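Local coordinates for protein (aminopeptidase) (Ochrobactrum anthropi, PDB 1B65), which acts as an L-aminopeptidase and D-Ala-esterase/amidase, a serine aminopeptidase of family S58 with a variant Ntn hydrolase fold, at residues 158-161 with 162-166. Residues are numbered along the deposited sequence; the frame is centred on the assembly and turned at random.
Sequences VTEA and DVRKA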
ATOM      1  N   VAL A 158     -20.274 -26.960   0.931  1.00 16.43           N
ATOM      2  CA  VAL A 158     -20.062 -26.668  -0.484  1.00 17.54           C
ATOM      3  C   VAL A 158     -19.023 -27.620  -1.089  1.00 17.64           C
ATOM      4  O   VAL A 158     -17.898 -27.701  -0.600  1.00 18.32           O
ATOM      5  CB  VAL A 158     -19.647 -25.200  -0.667  1.00 17.41           C
ATOM      6  CG1 VAL A 158     -19.244 -24.912  -2.106  1.00 18.50           C
ATOM      7  CG2 VAL A 158     -20.803 -24.301  -0.206  1.00 17.58           C
ATOM      8  N   THR A 159     -19.422 -28.364  -2.120  1.00 17.15           N
ATOM      9  CA  THR A 159     -18.510 -29.335  -2.708  1.00 17.48           C
ATOM     10  C   THR A 159     -17.960 -28.822  -4.031  1.00 18.41           C
ATOM     11  O   THR A 159     -18.425 -27.835  -4.573  1.00 17.63           O
ATOM     12  CB  THR A 159     -19.265 -30.683  -3.007  1.00 17.66           C
ATOM     13  OG1 THR A 159     -20.307 -30.465  -3.986  1.00 18.39           O
ATOM     14  CG2 THR A 159     -19.927 -31.165  -1.712  1.00 18.23           C
ATOM     15  N   GLU A 160     -17.034 -29.604  -4.630  1.00 17.61           N
ATOM     16  CA  GLU A 160     -16.559 -29.222  -5.962  1.00 18.41           C
ATOM     17  C   GLU A 160     -17.694 -29.120  -6.972  1.00 19.21           C
ATOM     18  O   GLU A 160     -17.742 -28.223  -7.818  1.00 17.89           O
ATOM     19  CB  GLU A 160     -15.514 -30.224  -6.455  1.00 20.05           C
ATOM     20  CG  GLU A 160     -14.940 -29.816  -7.795  1.00 23.94           C
ATOM     21  CD  GLU A 160     -13.749 -30.632  -8.246  1.00 25.54           C
ATOM     22  OE1 GLU A 160     -13.334 -31.598  -7.591  1.00 26.20           O
ATOM     23  OE2 GLU A 160     -13.232 -30.269  -9.322  1.00 27.54           O
ATOM     24  N   ALA A 161     -18.626 -30.085  -6.912  1.00 18.47           N
ATOM     25  CA  ALA A 161     -19.744 -30.097  -7.832  1.00 18.69           C
ATOM     26  C   ALA A 161     -20.613 -28.857  -7.627  1.00 17.54           C
ATOM     27  O   ALA A 161     -21.082 -28.338  -8.636  1.00 19.19           O
ATOM     28  CB  ALA A 161     -20.567 -31.379  -7.647  1.00 19.31           C
ATOM     29  N   ASP A 162     -20.775 -28.386  -6.400  1.00 14.76           N
ATOM     30  CA  ASP A 162     -21.597 -27.171  -6.187  1.00 16.10           C
ATOM     31  C   ASP A 162     -20.935 -25.968  -6.864  1.00 16.62           C
ATOM     32  O   ASP A 162     -21.615 -25.093  -7.431  1.00 14.58           O
ATOM     33  CB  ASP A 162     -21.724 -26.878  -4.690  1.00 16.38           C
ATOM     34  CG  ASP A 162     -22.601 -27.877  -3.962  1.00 19.20           C
ATOM     35  OD1 ASP A 162     -23.682 -28.199  -4.505  1.00 18.50           O
ATOM     36  OD2 ASP A 162     -22.191 -28.325  -2.873  1.00 20.36           O
ATOM     37  N   VAL A 163     -19.589 -25.883  -6.740  1.00 15.28           N
ATOM     38  CA  VAL A 163     -18.991 -24.722  -7.408  1.00 16.45           C
ATOM     39  C   VAL A 163     -18.999 -24.835  -8.911  1.00 16.64           C
ATOM     40  O   VAL A 163     -19.320 -23.829  -9.572  1.00 15.98           O
ATOM     41  CB  VAL A 163     -17.719 -24.165  -6.748  1.00 20.36           C
ATOM     42  CG1 VAL A 163     -17.281 -24.906  -5.530  1.00 18.03           C
ATOM     43  CG2 VAL A 163     -16.695 -23.646  -7.731  1.00 19.30           C
ATOM     44  N   ARG A 164     -18.811 -26.022  -9.501  1.00 15.54           N
ATOM     45  CA  ARG A 164     -18.871 -26.190 -10.927  1.00 19.90           C
ATOM     46  C   ARG A 164     -20.277 -25.862 -11.455  1.00 18.01           C
ATOM     47  O   ARG A 164     -20.393 -25.336 -12.550  1.00 18.48           O
ATOM     48  CB  ARG A 164     -18.606 -27.633 -11.388  1.00 22.26           C
ATOM     49  CG  ARG A 164     -17.146 -28.031 -11.380  1.00 29.06           C
ATOM     50  CD  ARG A 164     -17.029 -29.284 -12.282  1.00 30.99           C
ATOM     51  NE  ARG A 164     -15.752 -29.334 -12.887  1.00 35.85           N
ATOM     52  CZ  ARG A 164     -15.082 -29.351 -13.992  1.00 36.01           C
ATOM     53  NH1 ARG A 164     -15.610 -29.335 -15.212  1.00 37.61           N
ATOM     54  NH2 ARG A 164     -13.768 -29.412 -13.810  1.00 38.31           N
ATOM     55  N   LYS A 165     -21.303 -26.232 -10.708  1.00 18.16           N
ATOM     56  CA  LYS A 165     -22.666 -25.899 -11.091  1.00 20.39           C
ATOM     57  C   LYS A 165     -22.870 -24.390 -11.201  1.00 18.67           C
ATOM     58  O   LYS A 165     -23.466 -23.921 -12.181  1.00 20.23           O
ATOM     59  CB  LYS A 165     -23.655 -26.482 -10.077  1.00 24.18           C
ATOM     60  CG  LYS A 165     -24.988 -26.747 -10.774  1.00 31.26           C
ATOM     61  CD  LYS A 165     -26.053 -25.825 -10.214  1.00 34.90           C
ATOM     62  CE  LYS A 165     -27.362 -26.608 -10.018  1.00 36.76           C
ATOM     63  NZ  LYS A 165     -28.198 -26.358 -11.241  1.00 39.84           N
ATOM     64  N   ALA A 166     -22.333 -23.616 -10.255  1.00 15.90           N
ATOM     65  CA  ALA A 166     -22.453 -22.155 -10.341  1.00 15.57           C
ATOM     66  C   ALA A 166     -21.752 -21.636 -11.588  1.00 16.43           C
ATOM     67  O   ALA A 166     -22.298 -20.788 -12.300  1.00 14.60           O
ATOM     68  CB  ALA A 166     -21.958 -21.458  -9.084  1.00 15.41           C
TER
HETATM   69  O   HOH W   1     -14.092 -28.306 -10.903  1.00 27.62           O
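T159 and D162 pair reciprocally, each side chain accepting from the backbone N-H of the other, and this capping box starts helix 160-168 with T159 as the N-cap. OG1 of T159 takes the amide hydrogen of D162 N over 3.2 Å. In return, T159 N donates to D162 OD2 at 2.9 Å in a nearly straight bond (167°), reaching that oxygen on its anti side, somewhat out of the carboxylate plane. With chi1 at 63°, OG1 of T159 stands between its own backbone N and carbonyl carbon, where besides accepting from D162 N it donates weakly to D162 OD2 (3.1 Å). One carboxylate oxygen is thus held by an amide and a hydroxyl of a single residue, while OD1 accepts from NE2 of Q40. Placed in the first turn, the carboxylate would probably be favoured by the helix's N-terminal end.

Regular i to i+4 bonding begins at the cap itself, with V163 N donating to T159 O; R164 N to E160 O and K165 N to A161 O follow. On the flank, a water joins E160 to R164, giving a hydrogen to OE2 of E160 at 2.7 Å and accepting one from NE of R164 at 2.8 Å. OE2 and NE themselves, 4.5 Å apart, are beyond a salt bridge; OE1 of E160 is salt-bridged to R120 and NH2 of R164 to D124, both on helix 111-125. On the buried side, CG1 of V158 meets CG1 of V163 at 3.9 Å, the two side chains crossing at about a right angle.

These valines pack on V59 of strand 56-63, V158 also touching strand 103-107 and V163 helix 111-125, while D162 leans on I42 of strand 36-43; the helix start thereby rests on the four-stranded mixed sheet beside helix 111-125.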